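Local atomic coordinates of replicative DNA helicase (Mycobacterium chimaera, PDB entry 6RIX), a protein that probably splices itself out of a replicative DNA helicase precursor, as an intein domain of the Hint fold. Residues V20-E25 and T34-A39. Residues are numbered along the deposited sequence; the frame is centred on the assembly and turned at random.
Sequences VAVGDE and TRVVAA
Val36 fills the apolar centre, with its side chain directed toward the turn at residues 21-24. Val36 CG1 is anti to the backbone N (chi1 178°) and sits by Ala21 O and Val22 CA. Val36 CG2, beside that N, meets Val20 CG2 at 4.0 Å and also lies near Asp24 O. Leu26 of strand 25-27 also packs on Val20 and Val36. Val22 spreads its two branches over the C-terminal end of strand 33-38 and the residue after it. Val22 CG1 lies 3.6 Å from Val37 O, and Val22 CG2 touches Ala39 CB at 3.9 Å.

Residues 21-24 form a type II beta turn, closed by Asp24 N bonding to Ala21 O. Gly23 takes the third position, with the positive phi usual there. The Asp24 carboxylate folds back on the turn: OD2 accepts Ala21 N at 2.7 Å, from well above the carboxylate plane. The turn leads into the outer strand of a three-stranded antiparallel sheet, in what is probably the Hint fold of an intein. Glu25 and Arg35 are a non-hydrogen-bonded pair there. Gly23 and Asp24 both face Val36, in the pattern of a G1 beta bulge. Gly23 N donates to Val36 O at 2.8 Å. Val36 N donates to Asp24 O at 2.9 Å, almost straight at 171°.

At the polar edge, Arg35 bends at chi2, which lays its guanidinium alongside Gly23 and Glu25. Glu25 CG lies over one guanidinium face. Glu25 OE2 is 3.8 Å from Arg35 NE and well out of the guanidinium plane, so this long salt bridge rests on charge alone. Arg35 NH1 approaches Gly23 O near the guanidinium plane, but the modelled bond is doubtfully short.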
ATOM      1  N   VAL A  20       9.852  -9.576  -0.307  1.00  8.28           N
ATOM      2  CA  VAL A  20       8.727 -10.441  -0.630  1.00  9.50           C
ATOM      3  C   VAL A  20       9.006 -11.173  -1.939  1.00 11.80           C
ATOM      4  O   VAL A  20       9.634 -10.635  -2.859  1.00 13.11           O
ATOM      5  CB  VAL A  20       7.416  -9.626  -0.654  1.00 12.14           C
ATOM      6  CG1 VAL A  20       7.362  -8.685  -1.853  1.00 18.31           C
ATOM      7  CG2 VAL A  20       6.199 -10.560  -0.608  1.00 11.61           C
ATOM      8  N   ALA A  21       8.610 -12.439  -2.003  1.00  8.88           N
ATOM      9  CA  ALA A  21       8.843 -13.259  -3.178  1.00 11.13           C
ATOM     10  C   ALA A  21       7.513 -13.723  -3.748  1.00 10.58           C
ATOM     11  O   ALA A  21       6.524 -13.859  -3.027  1.00 13.22           O
ATOM     12  CB  ALA A  21       9.706 -14.482  -2.855  1.00 15.06           C
ATOM     13  N   VAL A  22       7.504 -13.962  -5.056  1.00 11.41           N
ATOM     14  CA  VAL A  22       6.325 -14.545  -5.672  1.00 10.94           C
ATOM     15  C   VAL A  22       6.041 -15.865  -4.973  1.00 12.12           C
ATOM     16  O   VAL A  22       6.961 -16.642  -4.691  1.00 15.80           O
ATOM     17  CB  VAL A  22       6.549 -14.691  -7.183  1.00 15.47           C
ATOM     18  CG1 VAL A  22       5.374 -15.361  -7.833  1.00 14.37           C
ATOM     19  CG2 VAL A  22       6.781 -13.313  -7.793  1.00 13.39           C
ATOM     20  N   GLY A  23       4.779 -16.073  -4.597  1.00 11.57           N
ATOM     21  CA  GLY A  23       4.369 -17.232  -3.839  1.00 13.79           C
ATOM     22  C   GLY A  23       4.249 -16.997  -2.347  1.00 17.08           C
ATOM     23  O   GLY A  23       3.722 -17.871  -1.649  1.00 14.69           O
ATOM     24  N   ASP A  24       4.741 -15.864  -1.842  1.00 13.27           N
ATOM     25  CA  ASP A  24       4.565 -15.506  -0.436  1.00  9.76           C
ATOM     26  C   ASP A  24       3.110 -15.153  -0.158  1.00 15.55           C
ATOM     27  O   ASP A  24       2.376 -14.727  -1.049  1.00 14.71           O
ATOM     28  CB  ASP A  24       5.439 -14.305  -0.057  1.00  8.73           C
ATOM     29  CG  ASP A  24       6.912 -14.645   0.009  1.00 15.71           C
ATOM     30  OD1 ASP A  24       7.262 -15.827  -0.159  1.00 15.44           O
ATOM     31  OD2 ASP A  24       7.726 -13.718   0.216  1.00 17.08           O
ATOM     32  N   GLU A  25       2.695 -15.326   1.096  1.00 10.39           N
ATOM     33  CA  GLU A  25       1.373 -14.892   1.530  1.00 11.15           C
ATOM     34  C   GLU A  25       1.460 -13.482   2.103  1.00  9.29           C
ATOM     35  O   GLU A  25       2.241 -13.228   3.029  1.00 14.69           O
ATOM     36  CB  GLU A  25       0.790 -15.852   2.572  1.00 13.14           C
ATOM     37  CG  GLU A  25       0.296 -17.151   1.944  1.00 19.58           C
ATOM     38  CD  GLU A  25      -0.469 -18.054   2.899  1.00 25.93           C
ATOM     39  OE1 GLU A  25      -0.218 -18.021   4.118  1.00 27.72           O
ATOM     40  OE2 GLU A  25      -1.339 -18.800   2.415  1.00 32.15           O
ATOM     41  N   THR A  34      -3.528 -13.825   1.115  1.00  9.11           N
ATOM     42  CA  THR A  34      -3.610 -13.692  -0.328  1.00 11.91           C
ATOM     43  C   THR A  34      -2.209 -13.915  -0.880  1.00 11.64           C
ATOM     44  O   THR A  34      -1.235 -13.422  -0.314  1.00 11.66           O
ATOM     45  CB  THR A  34      -4.192 -12.318  -0.744  1.00 15.49           C
ATOM     46  OG1 THR A  34      -4.460 -12.295  -2.148  1.00 17.97           O
ATOM     47  CG2 THR A  34      -3.268 -11.149  -0.398  1.00 12.07           C
ATOM     48  N   ARG A  35      -2.104 -14.692  -1.955  1.00 12.13           N
ATOM     49  CA  ARG A  35      -0.805 -15.025  -2.526  1.00 11.40           C
ATOM     50  C   ARG A  35      -0.314 -13.938  -3.477  1.00 10.96           C
ATOM     51  O   ARG A  35      -1.078 -13.403  -4.283  1.00 12.41           O
ATOM     52  CB  ARG A  35      -0.873 -16.360  -3.273  1.00 15.45           C
ATOM     53  CG  ARG A  35      -1.021 -17.586  -2.372  1.00 25.14           C
ATOM     54  CD  ARG A  35       0.301 -18.020  -1.764  1.00 29.84           C
ATOM     55  NE  ARG A  35       0.173 -19.302  -1.067  1.00 35.09           N
ATOM     56  CZ  ARG A  35       1.141 -19.876  -0.354  1.00 43.75           C
ATOM     57  NH1 ARG A  35       2.327 -19.290  -0.231  1.00 41.60           N
ATOM     58  NH2 ARG A  35       0.919 -21.037   0.246  1.00 49.87           N
ATOM     59  N   VAL A  36       0.975 -13.615  -3.367  1.00 10.94           N
ATOM     60  CA  VAL A  36       1.678 -12.869  -4.403  1.00  9.20           C
ATOM     61  C   VAL A  36       1.801 -13.764  -5.626  1.00 10.48           C
ATOM     62  O   VAL A  36       2.429 -14.825  -5.568  1.00 11.59           O
ATOM     63  CB  VAL A  36       3.062 -12.429  -3.912  1.00 12.69           C
ATOM     64  CG1 VAL A  36       3.814 -11.691  -5.022  1.00  9.91           C
ATOM     65  CG2 VAL A  36       2.933 -11.600  -2.636  1.00  9.57           C
ATOM     66  N   VAL A  37       1.169 -13.366  -6.725  1.00 11.23           N
ATOM     67  CA  VAL A  37       1.216 -14.176  -7.934  1.00 12.68           C
ATOM     68  C   VAL A  37       2.193 -13.615  -8.961  1.00 13.10           C
ATOM     69  O   VAL A  37       2.577 -14.338  -9.894  1.00 14.84           O
ATOM     70  CB  VAL A  37      -0.191 -14.327  -8.552  1.00 17.03           C
ATOM     71  CG1 VAL A  37      -1.155 -14.926  -7.545  1.00 13.43           C
ATOM     72  CG2 VAL A  37      -0.699 -12.978  -9.036  1.00 20.96           C
ATOM     73  N   ALA A  38       2.621 -12.367  -8.810  1.00 11.79           N
ATOM     74  CA  ALA A  38       3.599 -11.764  -9.704  1.00 12.22           C
ATOM     75  C   ALA A  38       4.222 -10.585  -8.979  1.00 15.27           C
ATOM     76  O   ALA A  38       3.622 -10.016  -8.065  1.00 13.39           O
ATOM     77  CB  ALA A  38       2.964 -11.312 -11.026  1.00 13.66           C
ATOM     78  N   ALA A  39       5.434 -10.220  -9.395  1.00 14.88           N
ATOM     79  CA  ALA A  39       6.090  -9.052  -8.833  1.00 11.10           C
ATOM     80  C   ALA A  39       7.051  -8.474  -9.858  1.00 13.65           C
ATOM     81  O   ALA A  39       7.624  -9.202 -10.675  1.00 21.80           O
ATOM     82  CB  ALA A  39       6.841  -9.379  -7.533  1.00 14.69           C
TER